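Local atomic coordinates of IclR family transcriptional regulator (Brucella abortus, PDB entry 5WHM), a protein that probably acts as an IclR-type transcriptional repressor, binding DNA through a helix-turn-helix domain and probably responding to small molecules through its GAF-like C-terminal domain. Residues 213-218 against 237-242; 219-224 against 257-262. All blocks are in the same frame, centred on the assembly; numbering follows the deposited sequence.

Contact 1 (213-218 against 237-242); sequences HRDVNS and GPSFQL. With ACY (acetic acid), chain J.
The open end of the antiparallel hairpin 216-225/229-238, in the GAF-like sheet of the IclR C-terminal domain, is held here by backbone hydrogen bonds and by the side-chain amide of N217. N217 and G237 form the hydrogen-bonded pair: N217 N reaches G237 O at 2.9 Å, and G237 N returns to N217 O at the same 2.9 Å. V216 and P238 follow as a non-hydrogen-bonded pair, and beyond them S239 N donates to D215 O (2.8 Å) from well above the carbonyl plane. S239 OG adds a weak bond to the same oxygen. Past the strand the chain curls back on itself, P238 O accepting both Q241 N and L242 N. S218, whose OG is hydrogen-bonded to S157 OG, lies beside an acetic acid molecule, probably from the crystallisation liquor, that is hydrogen-bonded to S157, V158 and N234, a position consistent with the effector pocket of IclR-family domains. N217, on the opposite face of the sheet, touches L247 of helix 244-265. With CG beside the backbone N (chi1 -62°), its amide lies against S239, ND2 3.3 Å from S239 CB, and ND2 donates to L242 O at 2.9 Å, nearly straight (167°) and in the amide plane.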
# COMPACT_ATOMS: atom_id res chain seq x y z
N HIS C 213 -11.46 -13.68 16.60
CA HIS C 213 -11.19 -13.13 17.93
C HIS C 213 -12.39 -13.41 18.81
O HIS C 213 -13.54 -13.28 18.37
CB HIS C 213 -10.92 -11.63 17.89
CG HIS C 213 -9.51 -11.26 17.53
ND1 HIS C 213 -9.10 -9.95 17.40
CD2 HIS C 213 -8.42 -12.02 17.27
CE1 HIS C 213 -7.82 -9.92 17.07
NE2 HIS C 213 -7.38 -11.17 16.99
N ARG C 214 -12.13 -13.76 20.08
CA ARG C 214 -13.15 -14.33 20.96
C ARG C 214 -14.39 -13.45 21.07
O ARG C 214 -15.52 -13.97 21.08
CB ARG C 214 -12.56 -14.60 22.35
CG ARG C 214 -11.71 -15.87 22.46
CD ARG C 214 -11.04 -15.95 23.84
NE ARG C 214 -10.34 -17.22 24.09
CZ ARG C 214 -9.08 -17.47 23.75
NH1 ARG C 214 -8.37 -16.55 23.12
NH2 ARG C 214 -8.53 -18.65 24.02
N ASP C 215 -14.22 -12.13 21.15
CA ASP C 215 -15.34 -11.22 21.38
C ASP C 215 -15.77 -10.45 20.13
O ASP C 215 -16.39 -9.39 20.25
CB ASP C 215 -15.01 -10.24 22.50
CG ASP C 215 -14.69 -10.94 23.81
OD1 ASP C 215 -15.59 -11.59 24.39
OD2 ASP C 215 -13.53 -10.86 24.23
N VAL C 216 -15.46 -10.97 18.95
CA VAL C 216 -15.90 -10.39 17.68
C VAL C 216 -16.79 -11.41 16.98
O VAL C 216 -16.45 -12.59 16.89
CB VAL C 216 -14.69 -9.99 16.81
CG1 VAL C 216 -15.13 -9.60 15.41
CG2 VAL C 216 -13.91 -8.82 17.47
N ASN C 217 -17.95 -10.96 16.50
CA ASN C 217 -18.81 -11.76 15.64
C ASN C 217 -18.97 -11.05 14.30
O ASN C 217 -18.97 -9.82 14.24
CB ASN C 217 -20.19 -11.98 16.22
CG ASN C 217 -20.17 -12.73 17.52
OD1 ASN C 217 -19.19 -13.38 17.87
ND2 ASN C 217 -21.27 -12.66 18.25
N SER C 218 -19.16 -11.84 13.24
CA SER C 218 -19.20 -11.24 11.92
C SER C 218 -19.86 -12.21 10.95
O SER C 218 -19.91 -13.43 11.19
CB SER C 218 -17.76 -10.88 11.49
OG SER C 218 -17.66 -10.78 10.09
N GLY C 237 -18.35 -7.00 14.42
CA GLY C 237 -18.07 -6.13 15.53
C GLY C 237 -18.16 -6.85 16.86
O GLY C 237 -18.14 -8.07 16.93
N PRO C 238 -18.23 -6.07 17.95
CA PRO C 238 -18.30 -6.67 19.28
C PRO C 238 -19.45 -7.66 19.40
O PRO C 238 -20.59 -7.38 19.00
CB PRO C 238 -18.50 -5.45 20.20
CG PRO C 238 -18.30 -4.20 19.30
CD PRO C 238 -17.77 -4.67 17.99
N SER C 239 -19.14 -8.83 19.95
CA SER C 239 -20.11 -9.91 20.01
C SER C 239 -21.33 -9.53 20.83
O SER C 239 -22.44 -9.97 20.51
CB SER C 239 -19.44 -11.15 20.59
OG SER C 239 -18.84 -10.84 21.83
N PHE C 240 -21.16 -8.70 21.86
CA PHE C 240 -22.32 -8.28 22.65
C PHE C 240 -23.27 -7.41 21.82
O PHE C 240 -24.46 -7.34 22.12
CB PHE C 240 -21.87 -7.54 23.92
CG PHE C 240 -21.51 -6.07 23.70
CD1 PHE C 240 -22.48 -5.08 23.86
CD2 PHE C 240 -20.22 -5.69 23.35
CE1 PHE C 240 -22.16 -3.73 23.67
CE2 PHE C 240 -19.89 -4.34 23.16
CZ PHE C 240 -20.87 -3.37 23.31
N GLN C 241 -22.76 -6.75 20.79
CA GLN C 241 -23.61 -5.91 19.94
C GLN C 241 -24.25 -6.69 18.80
O GLN C 241 -25.36 -6.35 18.36
CB GLN C 241 -22.78 -4.77 19.37
CG GLN C 241 -23.47 -3.97 18.32
CD GLN C 241 -22.58 -2.88 17.79
OE1 GLN C 241 -21.44 -2.70 18.24
NE2 GLN C 241 -23.09 -2.13 16.82
N LEU C 242 -23.59 -7.75 18.34
CA LEU C 242 -24.01 -8.52 17.16
C LEU C 242 -24.11 -9.99 17.54
O LEU C 242 -23.25 -10.79 17.18
CB LEU C 242 -23.03 -8.34 16.00
CG LEU C 242 -22.89 -6.94 15.41
CD1 LEU C 242 -21.72 -6.88 14.44
CD2 LEU C 242 -24.18 -6.55 14.69
C ACY J . -14.44 -11.71 10.22
O ACY J . -14.76 -11.65 9.01
OXT ACY J . -14.57 -12.74 10.94
CH3 ACY J . -13.86 -10.48 10.86

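Contact 2 (219-224 against 257-262); sequences VAVPLV and EMVHNI
The peptide carbonyl of P222 is the flat group that V259 meets across this contact: V259 CG1 lies 3.8 Å from P222 O, a van der Waals touch, while the proline ring points away from helix 257-262 and packs on A161 and A165 of helix 157-165. V259 is the central residue, its two methyls set between V221 and L223 on one face of the strand. CG1 lies anti to the backbone N (chi1 169°) and rests 3.7 Å from L223 CB; CG2, anti to the carbonyl carbon, meets V221 CG1, also at 3.7 Å. The V221 and V259 side chains meet at a slant, while those of L223 and V259 lie alongside each other, pointing opposite ways. One turn further along the helix, I262 CG2 approaches L223 CD2 more loosely, at 4.2 Å. No hydrogen bond spans the two segments. F233, on the neighbouring strand 229-238, takes further contacts from V259, I262 and the selenomethionine M258, and the last two also reach L107 of helix 101-115. Strand and helix run nearly parallel, their axes 8.9 Å apart at an angle of 21°. Since A220 and P222 meet helix 157-165 while V221 and L223 meet helix 244-265, the strand is sandwiched between helices, the layered alpha/beta arrangement of the GAF-like IclR effector domain.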
# COMPACT_ATOMS: atom_id res chain seq x y z
N VAL C 219 -20.41 -11.65 9.88
CA VAL C 219 -21.07 -12.42 8.83
C VAL C 219 -20.51 -11.91 7.52
O VAL C 219 -20.21 -10.73 7.40
CB VAL C 219 -22.61 -12.27 8.87
CG1 VAL C 219 -23.02 -10.80 8.74
CG2 VAL C 219 -23.32 -13.12 7.80
N ALA C 220 -20.36 -12.80 6.54
CA ALA C 220 -19.75 -12.39 5.27
C ALA C 220 -20.48 -13.03 4.10
O ALA C 220 -21.05 -14.13 4.23
CB ALA C 220 -18.25 -12.75 5.20
N VAL C 221 -20.46 -12.33 2.97
CA VAL C 221 -21.14 -12.77 1.75
C VAL C 221 -20.20 -12.56 0.58
O VAL C 221 -19.70 -11.43 0.40
CB VAL C 221 -22.45 -12.00 1.52
CG1 VAL C 221 -23.02 -12.29 0.14
CG2 VAL C 221 -23.49 -12.34 2.61
N PRO C 222 -19.92 -13.57 -0.24
CA PRO C 222 -18.98 -13.39 -1.34
C PRO C 222 -19.68 -12.91 -2.61
O PRO C 222 -20.90 -13.01 -2.76
CB PRO C 222 -18.40 -14.80 -1.53
CG PRO C 222 -19.63 -15.70 -1.22
CD PRO C 222 -20.44 -14.95 -0.17
N LEU C 223 -18.89 -12.36 -3.52
CA LEU C 223 -19.39 -11.95 -4.83
C LEU C 223 -18.35 -12.34 -5.88
O LEU C 223 -17.19 -11.94 -5.77
CB LEU C 223 -19.63 -10.44 -4.85
CG LEU C 223 -19.81 -9.79 -6.22
CD1 LEU C 223 -21.13 -10.27 -6.81
CD2 LEU C 223 -19.80 -8.30 -6.07
N VAL C 224 -18.76 -13.10 -6.88
CA VAL C 224 -17.85 -13.49 -7.96
C VAL C 224 -17.86 -12.39 -9.01
O VAL C 224 -18.91 -12.10 -9.60
CB VAL C 224 -18.25 -14.84 -8.57
CG1 VAL C 224 -17.35 -15.16 -9.75
CG2 VAL C 224 -18.17 -15.96 -7.53
N GLU C 257 -28.54 -8.90 0.33
CA GLU C 257 -29.21 -7.96 -0.56
C GLU C 257 -28.26 -6.86 -1.03
O GLU C 257 -28.31 -6.44 -2.19
CB GLU C 257 -30.43 -7.35 0.14
CG GLU C 257 -31.18 -6.32 -0.69
CD GLU C 257 -31.75 -6.88 -2.00
OE1 GLU C 257 -31.90 -8.12 -2.13
OE2 GLU C 257 -32.06 -6.06 -2.90
N MSE C 258 -27.40 -6.38 -0.13
CA MSE C 258 -26.39 -5.36 -0.49
C MSE C 258 -25.46 -5.86 -1.58
O MSE C 258 -25.22 -5.17 -2.57
CB MSE C 258 -25.57 -4.94 0.73
CG MSE C 258 -24.64 -3.67 0.48
SE MSE C 258 -23.30 -3.56 1.88
CE MSE C 258 -22.01 -4.90 1.25
N VAL C 259 -24.93 -7.07 -1.41
CA VAL C 259 -24.05 -7.65 -2.42
C VAL C 259 -24.79 -7.81 -3.75
O VAL C 259 -24.22 -7.57 -4.82
CB VAL C 259 -23.47 -8.99 -1.92
CG1 VAL C 259 -22.77 -9.76 -3.04
CG2 VAL C 259 -22.49 -8.71 -0.79
N HIS C 260 -26.07 -8.21 -3.71
CA HIS C 260 -26.85 -8.27 -4.94
C HIS C 260 -26.98 -6.90 -5.59
O HIS C 260 -26.89 -6.78 -6.82
CB HIS C 260 -28.24 -8.85 -4.66
CG HIS C 260 -29.05 -9.06 -5.91
ND1 HIS C 260 -29.90 -8.10 -6.41
CD2 HIS C 260 -29.10 -10.10 -6.77
CE1 HIS C 260 -30.47 -8.55 -7.51
NE2 HIS C 260 -29.99 -9.76 -7.76
N ASN C 261 -27.19 -5.86 -4.78
CA ASN C 261 -27.27 -4.50 -5.34
C ASN C 261 -25.93 -4.09 -5.96
O ASN C 261 -25.88 -3.56 -7.07
CB ASN C 261 -27.70 -3.49 -4.26
CG ASN C 261 -29.19 -3.64 -3.85
OD1 ASN C 261 -30.04 -3.99 -4.66
ND2 ASN C 261 -29.49 -3.33 -2.58
N ILE C 262 -24.82 -4.37 -5.26
CA ILE C 262 -23.49 -4.08 -5.81
C ILE C 262 -23.30 -4.83 -7.13
O ILE C 262 -22.86 -4.26 -8.13
CB ILE C 262 -22.39 -4.45 -4.80
CG1 ILE C 262 -22.52 -3.58 -3.55
CG2 ILE C 262 -20.99 -4.29 -5.43
CD1 ILE C 262 -21.56 -3.95 -2.45

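Both contacts use strand 216-225, whose first three residues, 216-218, belong to contact 1 and whose next six, 219-224, to contact 2; their centres lie 20 Å apart, and apart from the chain join at 218/219 they do not touch. Along the chain the segments alternate: 213-218, 219-224, 237-242, then 257-262. Strand 229-238 returns antiparallel beside 216-225, and the turn after it leads into helix 244-265, which runs back over the sheet, so contact 1 lies where the chain leaves the sheet and contact 2 near the C-terminal end of that helix. Together they tie three consecutive elements of the C-terminal domain, the hairpin and its covering helix, into one unit.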